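Local coordinates for regulatory protein of LacI family (Chloroflexus aggregans, PDB 3BBL) that probably regulates transcription as a LacI-family DNA-binding protein, its periplasmic-binding-protein-like core presumably sensing a small effector molecule, at residues 119-122 with 127-130; 146-151 with 161-166. All coordinates share one frame; numbering follows the deposited sequence.

Following the chain from its N terminus, contact 1 comes first: helix 109-123 ends, the loop 124-127 turns the chain, and strand 128-132 starts against the helix end. That short loop is closed before contact 2 opens. The chain then runs through strand 128-132 into helix 138-153, and 146-151 meets 161-166 where strand 163-165 returns beside strand 128-132. The two contacts thus lie in series, neither nesting nor crossing, with centres about 10 Å apart. They also touch directly: Tyr147 OH hydrogen-bonds to Ile128 O, holding helix 138-153 to strand 128-132, and Ile130 N to Tyr162 O, joining that strand to the incoming 163-165 at the sheet edge.

Contact 1 of 2, residues 119-122 with 127-130; sequences YLIG and RIAI
Leu120 and Ile121 meet Ile128 in a small, purely apolar helix-on-sheet contact of the periplasmic-binding-protein-like domain, made where the last turn of helix 109-123 lies against the beginning of strand 128-132, one of the parallel strands of its alpha/beta sheet. No hydrogen bond crosses it, and about 119 Å² of surface is buried in all. The backbones stay well separated, with Leu120 CA and Ile128 CA 8.1 Å apart, so branched aliphatic side chains fill the distance. Ile128 carries the strand's share and touches with both arms of its beta branch. The longer arm ends in CD1, which reaches Ile121 CG1 at 3.9 Å and Leu120 CB at 4.0 Å, so one methyl rests against two successive helix residues. The shorter arm, CG2, meets Leu120 CD1 at 4.0 Å. The first torsion of Ile128 turns this fork toward the helix: with CG1 anti to the carbonyl carbon (chi1 -49°), CG2 falls on Leu120 and CD1 between Leu120 and Ile121. A beta-branched residue suits this place, being at home in a strand and broad close to the backbone. Leu120 suits the helix, pointing from its buried face into the core, whereas Ile121 lies nearer the surface and its side chain runs at about a right angle to that of Ile128. Beyond these three residues, Leu120 also packs on Ala191 of strand 191-194 and on Ala219 and Ile221 of strand 219-223, while Ile128 touches Met151 of helix 138-153; the contact therefore lies in the layer between the sheet and two of its covering helices.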
ATOM      1  N   TYR A 119      25.687 -10.285   4.807  1.00 20.85           N
ATOM      2  CA  TYR A 119      24.981 -11.236   5.650  1.00 20.67           C
ATOM      3  C   TYR A 119      24.983 -12.622   4.999  1.00 19.65           C
ATOM      4  O   TYR A 119      25.266 -13.623   5.651  1.00 18.67           O
ATOM      5  CB  TYR A 119      23.541 -10.782   5.891  1.00 20.91           C
ATOM      6  CG  TYR A 119      22.782 -11.745   6.770  1.00 23.00           C
ATOM      7  CD1 TYR A 119      22.905 -11.701   8.155  1.00 24.80           C
ATOM      8  CD2 TYR A 119      22.004 -12.754   6.211  1.00 24.32           C
ATOM      9  CE1 TYR A 119      22.275 -12.646   8.963  1.00 27.00           C
ATOM     10  CE2 TYR A 119      21.373 -13.704   7.005  1.00 26.53           C
ATOM     11  CZ  TYR A 119      21.511 -13.646   8.378  1.00 28.11           C
ATOM     12  OH  TYR A 119      20.890 -14.605   9.150  1.00 32.92           O
ATOM     13  N   LEU A 120      24.661 -12.678   3.710  1.00 17.43           N
ATOM     14  CA  LEU A 120      24.651 -13.952   3.008  1.00 16.73           C
ATOM     15  C   LEU A 120      26.057 -14.569   3.024  1.00 15.84           C
ATOM     16  O   LEU A 120      26.216 -15.750   3.293  1.00 13.52           O
ATOM     17  CB  LEU A 120      24.140 -13.762   1.579  1.00 14.77           C
ATOM     18  CG  LEU A 120      22.656 -13.387   1.507  1.00 14.75           C
ATOM     19  CD1 LEU A 120      22.310 -12.952   0.093  1.00 13.10           C
ATOM     20  CD2 LEU A 120      21.793 -14.574   1.944  1.00 12.16           C
ATOM     21  N   ILE A 121      27.077 -13.762   2.765  1.00 15.82           N
ATOM     22  CA  ILE A 121      28.446 -14.267   2.779  1.00 16.52           C
ATOM     23  C   ILE A 121      28.790 -14.798   4.174  1.00 16.88           C
ATOM     24  O   ILE A 121      29.519 -15.783   4.308  1.00 15.59           O
ATOM     25  CB  ILE A 121      29.439 -13.151   2.386  1.00 17.64           C
ATOM     26  CG1 ILE A 121      29.215 -12.770   0.925  1.00 16.29           C
ATOM     27  CG2 ILE A 121      30.862 -13.594   2.634  1.00 15.13           C
ATOM     28  CD1 ILE A 121      30.039 -11.599   0.472  1.00 17.30           C
ATOM     29  N   GLY A 122      28.247 -14.141   5.199  1.00 17.39           N
ATOM     30  CA  GLY A 122      28.486 -14.550   6.572  1.00 17.05           C
ATOM     31  C   GLY A 122      27.865 -15.894   6.901  1.00 18.95           C
ATOM     32  O   GLY A 122      28.224 -16.529   7.890  1.00 19.82           O
ATOM     33  N   ARG A 127      27.814 -18.506  -4.066  1.00 21.19           N
ATOM     34  CA  ARG A 127      27.228 -18.313  -5.384  1.00 20.35           C
ATOM     35  C   ARG A 127      25.966 -17.501  -5.143  1.00 20.07           C
ATOM     36  O   ARG A 127      24.891 -18.042  -4.886  1.00 20.24           O
ATOM     37  CB  ARG A 127      26.930 -19.663  -6.046  1.00 19.80           C
ATOM     38  CG  ARG A 127      28.183 -20.526  -6.295  1.00 21.31           C
ATOM     39  CD  ARG A 127      27.970 -21.663  -7.299  1.00 21.60           C
ATOM     40  NE  ARG A 127      26.965 -22.638  -6.880  1.00 23.35           N
ATOM     41  CZ  ARG A 127      27.102 -23.488  -5.868  1.00 25.74           C
ATOM     42  NH1 ARG A 127      28.208 -23.502  -5.150  1.00 25.69           N
ATOM     43  NH2 ARG A 127      26.116 -24.319  -5.565  1.00 29.64           N
ATOM     44  N   ILE A 128      26.128 -16.185  -5.196  1.00 18.82           N
ATOM     45  CA  ILE A 128      25.030 -15.266  -4.947  1.00 17.76           C
ATOM     46  C   ILE A 128      24.687 -14.483  -6.203  1.00 17.73           C
ATOM     47  O   ILE A 128      25.538 -13.830  -6.795  1.00 15.54           O
ATOM     48  CB  ILE A 128      25.398 -14.265  -3.829  1.00 17.92           C
ATOM     49  CG1 ILE A 128      25.958 -15.027  -2.625  1.00 15.67           C
ATOM     50  CG2 ILE A 128      24.174 -13.429  -3.449  1.00 16.02           C
ATOM     51  CD1 ILE A 128      26.618 -14.157  -1.571  1.00 16.81           C
ATOM     52  N   ALA A 129      23.429 -14.556  -6.603  1.00 16.76           N
ATOM     53  CA  ALA A 129      22.982 -13.860  -7.787  1.00 15.75           C
ATOM     54  C   ALA A 129      22.105 -12.674  -7.387  1.00 16.13           C
ATOM     55  O   ALA A 129      21.680 -12.555  -6.226  1.00 12.90           O
ATOM     56  CB  ALA A 129      22.198 -14.823  -8.677  1.00 15.10           C
ATOM     57  N   ILE A 130      21.827 -11.806  -8.354  1.00 15.97           N
ATOM     58  CA  ILE A 130      20.986 -10.647  -8.095  1.00 17.39           C
ATOM     59  C   ILE A 130      20.045 -10.322  -9.258  1.00 18.38           C
ATOM     60  O   ILE A 130      20.424 -10.377 -10.433  1.00 18.27           O
ATOM     61  CB  ILE A 130      21.860  -9.396  -7.767  1.00 19.07           C
ATOM     62  CG1 ILE A 130      20.967  -8.213  -7.392  1.00 14.81           C
ATOM     63  CG2 ILE A 130      22.786  -9.069  -8.952  1.00 14.47           C
ATOM     64  CD1 ILE A 130      21.745  -6.983  -6.960  1.00 14.37           C
TER

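Contact 2 of 2, residues 146-151 with 161-166; sequences GYLEAM and GYILRG
Ile163 and Tyr147 bury the most surface here, about 40 Å² each, and Tyr162 adds half as much. The Tyr147 side chain leaves the helix with CG anti to the backbone N (chi1 166°), which carries its ring toward the sheet; CE2 comes within 4.2 Å of Ile163 CG1, the ring being met obliquely. A long aromatic suits this helix position, since Tyr147 CA and Ile163 CA are 10.0 Å apart. Met151, a selenomethionine one turn further on, lays its CG 3.7 Å above the ring plane, over the centre of one face. At the far end of the ring, Tyr147 OH passes 4.3 Å from Tyr162 CB and makes its hydrogen bond with Ile128 O, on the neighbouring strand; the tyrosine thus satisfies its buried hydroxyl while its ring packs as a hydrophobe. These elements belong to a beta-alpha-beta unit: strand 128-132 leads into helix 138-153, which crosses over the sheet before strand 163-165 runs parallel to the first strand, as is usual in a periplasmic-binding-protein fold. Strand 163-165 is the outermost of the sheet within this chain. There Ile163, beta-branched and well suited to a strand, directs its side chain at the helix and also touches Ile130. Its CD1 meets Leu148 CD2 at 4.2 Å, the two side chains crossing at about a right angle; Leu148, partly exposed, needs only an aliphatic tip here. Tyr162, buried in the 3-10 segment, packs its ring on Leu180 of helix 170-181, its hydroxyl hydrogen-bonded to Arg187 O.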
ATOM      1  N   GLY A 146      26.054  -1.802  -4.222  1.00 20.91           N
ATOM      2  CA  GLY A 146      26.307  -2.417  -2.928  1.00 20.57           C
ATOM      3  C   GLY A 146      26.653  -3.892  -3.055  1.00 20.17           C
ATOM      4  O   GLY A 146      27.497  -4.415  -2.328  1.00 21.03           O
ATOM      5  N   TYR A 147      25.984  -4.558  -3.989  1.00 19.46           N
ATOM      6  CA  TYR A 147      26.212  -5.968  -4.268  1.00 19.46           C
ATOM      7  C   TYR A 147      27.651  -6.157  -4.785  1.00 20.39           C
ATOM      8  O   TYR A 147      28.409  -6.982  -4.270  1.00 19.60           O
ATOM      9  CB  TYR A 147      25.198  -6.439  -5.320  1.00 18.11           C
ATOM     10  CG  TYR A 147      25.502  -7.780  -5.953  1.00 18.41           C
ATOM     11  CD1 TYR A 147      25.125  -8.966  -5.337  1.00 18.72           C
ATOM     12  CD2 TYR A 147      26.155  -7.858  -7.179  1.00 16.93           C
ATOM     13  CE1 TYR A 147      25.386 -10.200  -5.936  1.00 18.12           C
ATOM     14  CE2 TYR A 147      26.425  -9.075  -7.780  1.00 17.98           C
ATOM     15  CZ  TYR A 147      26.038 -10.245  -7.158  1.00 19.39           C
ATOM     16  OH  TYR A 147      26.286 -11.453  -7.764  1.00 18.10           O
ATOM     17  N   LEU A 148      28.013  -5.387  -5.808  1.00 20.95           N
ATOM     18  CA  LEU A 148      29.344  -5.464  -6.391  1.00 22.67           C
ATOM     19  C   LEU A 148      30.417  -5.244  -5.334  1.00 24.11           C
ATOM     20  O   LEU A 148      31.408  -5.974  -5.287  1.00 24.13           O
ATOM     21  CB  LEU A 148      29.495  -4.432  -7.510  1.00 20.83           C
ATOM     22  CG  LEU A 148      28.485  -4.577  -8.654  1.00 23.32           C
ATOM     23  CD1 LEU A 148      28.675  -3.451  -9.654  1.00 21.18           C
ATOM     24  CD2 LEU A 148      28.648  -5.937  -9.320  1.00 20.39           C
ATOM     25  N   GLU A 149      30.215  -4.245  -4.482  1.00 26.02           N
ATOM     26  CA  GLU A 149      31.177  -3.943  -3.428  1.00 27.10           C
ATOM     27  C   GLU A 149      31.354  -5.085  -2.439  1.00 25.74           C
ATOM     28  O   GLU A 149      32.474  -5.437  -2.084  1.00 26.43           O
ATOM     29  CB  GLU A 149      30.763  -2.679  -2.670  1.00 29.90           C
ATOM     30  CG  GLU A 149      31.287  -1.399  -3.270  1.00 35.37           C
ATOM     31  CD  GLU A 149      30.635  -0.157  -2.674  1.00 39.95           C
ATOM     32  OE1 GLU A 149      30.465  -0.103  -1.429  1.00 41.25           O
ATOM     33  OE2 GLU A 149      30.298   0.763  -3.455  1.00 40.80           O
ATOM     34  N   ALA A 150      30.246  -5.656  -1.984  1.00 24.22           N
ATOM     35  CA  ALA A 150      30.331  -6.750  -1.033  1.00 22.28           C
ATOM     36  C   ALA A 150      30.997  -7.975  -1.660  1.00 20.40           C
ATOM     37  O   ALA A 150      31.844  -8.610  -1.033  1.00 19.14           O
ATOM     38  CB  ALA A 150      28.941  -7.111  -0.516  1.00 24.84           C
HETATM   39  N   MSE A 151      30.627  -8.298  -2.895  1.00 18.30           N
HETATM   40  CA  MSE A 151      31.199  -9.458  -3.571  1.00 20.47           C
HETATM   41  C   MSE A 151      32.704  -9.231  -3.791  1.00 22.30           C
HETATM   42  O   MSE A 151      33.519 -10.114  -3.529  1.00 21.37           O
HETATM   43  CB  MSE A 151      30.484  -9.721  -4.913  1.00 16.97           C
HETATM   44  CG  MSE A 151      29.012 -10.047  -4.812  1.00 15.32           C
HETATM   45 SE   MSE A 151      28.696 -11.706  -3.709  1.00 22.41          SE
HETATM   46  CE  MSE A 151      28.935 -12.962  -5.224  1.00  9.65           C
ATOM     47  N   GLY A 161      26.543 -13.899 -15.627  1.00 21.95           N
ATOM     48  CA  GLY A 161      25.402 -14.787 -15.699  1.00 20.82           C
ATOM     49  C   GLY A 161      24.541 -14.704 -14.455  1.00 22.61           C
ATOM     50  O   GLY A 161      23.397 -15.143 -14.464  1.00 22.09           O
ATOM     51  N   TYR A 162      25.096 -14.132 -13.387  1.00 22.61           N
ATOM     52  CA  TYR A 162      24.385 -13.973 -12.114  1.00 22.26           C
ATOM     53  C   TYR A 162      23.786 -12.582 -11.915  1.00 22.97           C
ATOM     54  O   TYR A 162      23.218 -12.296 -10.863  1.00 21.37           O
ATOM     55  CB  TYR A 162      25.314 -14.238 -10.939  1.00 21.35           C
ATOM     56  CG  TYR A 162      25.545 -15.679 -10.608  1.00 21.61           C
ATOM     57  CD1 TYR A 162      26.314 -16.023  -9.495  1.00 19.75           C
ATOM     58  CD2 TYR A 162      24.991 -16.706 -11.382  1.00 19.22           C
ATOM     59  CE1 TYR A 162      26.531 -17.353  -9.152  1.00 21.48           C
ATOM     60  CE2 TYR A 162      25.197 -18.049 -11.045  1.00 20.44           C
ATOM     61  CZ  TYR A 162      25.969 -18.360  -9.927  1.00 22.23           C
ATOM     62  OH  TYR A 162      26.158 -19.654  -9.540  1.00 23.47           O
ATOM     63  N   ILE A 163      23.941 -11.710 -12.904  1.00 22.93           N
ATOM     64  CA  ILE A 163      23.402 -10.365 -12.800  1.00 23.33           C
ATOM     65  C   ILE A 163      22.376 -10.212 -13.898  1.00 23.31           C
ATOM     66  O   ILE A 163      22.721  -9.981 -15.047  1.00 24.88           O
ATOM     67  CB  ILE A 163      24.512  -9.305 -12.965  1.00 23.27           C
ATOM     68  CG1 ILE A 163      25.560  -9.494 -11.874  1.00 22.00           C
ATOM     69  CG2 ILE A 163      23.924  -7.902 -12.875  1.00 22.42           C
ATOM     70  CD1 ILE A 163      26.718  -8.530 -11.964  1.00 23.35           C
ATOM     71  N   LEU A 164      21.109 -10.352 -13.541  1.00 23.08           N
ATOM     72  CA  LEU A 164      20.039 -10.251 -14.522  1.00 24.05           C
ATOM     73  C   LEU A 164      19.276  -8.940 -14.337  1.00 24.74           C
ATOM     74  O   LEU A 164      18.786  -8.643 -13.251  1.00 24.99           O
ATOM     75  CB  LEU A 164      19.101 -11.457 -14.380  1.00 22.96           C
ATOM     76  CG  LEU A 164      19.815 -12.817 -14.277  1.00 24.25           C
ATOM     77  CD1 LEU A 164      18.791 -13.923 -14.176  1.00 24.51           C
ATOM     78  CD2 LEU A 164      20.707 -13.048 -15.491  1.00 23.68           C
ATOM     79  N   ARG A 165      19.193  -8.153 -15.403  1.00 25.84           N
ATOM     80  CA  ARG A 165      18.516  -6.861 -15.365  1.00 24.81           C
ATOM     81  C   ARG A 165      17.157  -6.901 -16.043  1.00 25.58           C
ATOM     82  O   ARG A 165      17.001  -7.489 -17.108  1.00 24.73           O
ATOM     83  CB  ARG A 165      19.384  -5.812 -16.049  1.00 25.84           C
ATOM     84  CG  ARG A 165      20.722  -5.566 -15.390  1.00 26.60           C
ATOM     85  CD  ARG A 165      21.555  -4.691 -16.302  1.00 30.55           C
ATOM     86  NE  ARG A 165      22.831  -4.283 -15.728  1.00 30.24           N
ATOM     87  CZ  ARG A 165      22.979  -3.292 -14.861  1.00 31.91           C
ATOM     88  NH1 ARG A 165      21.923  -2.597 -14.451  1.00 29.28           N
ATOM     89  NH2 ARG A 165      24.192  -2.984 -14.423  1.00 32.08           N
ATOM     90  N   GLY A 166      16.180  -6.250 -15.421  1.00 25.65           N
ATOM     91  CA  GLY A 166      14.837  -6.224 -15.964  1.00 24.84           C
ATOM     92  C   GLY A 166      13.883  -5.430 -15.089  1.00 26.85           C
ATOM     93  O   GLY A 166      14.281  -4.837 -14.081  1.00 25.70           O
TER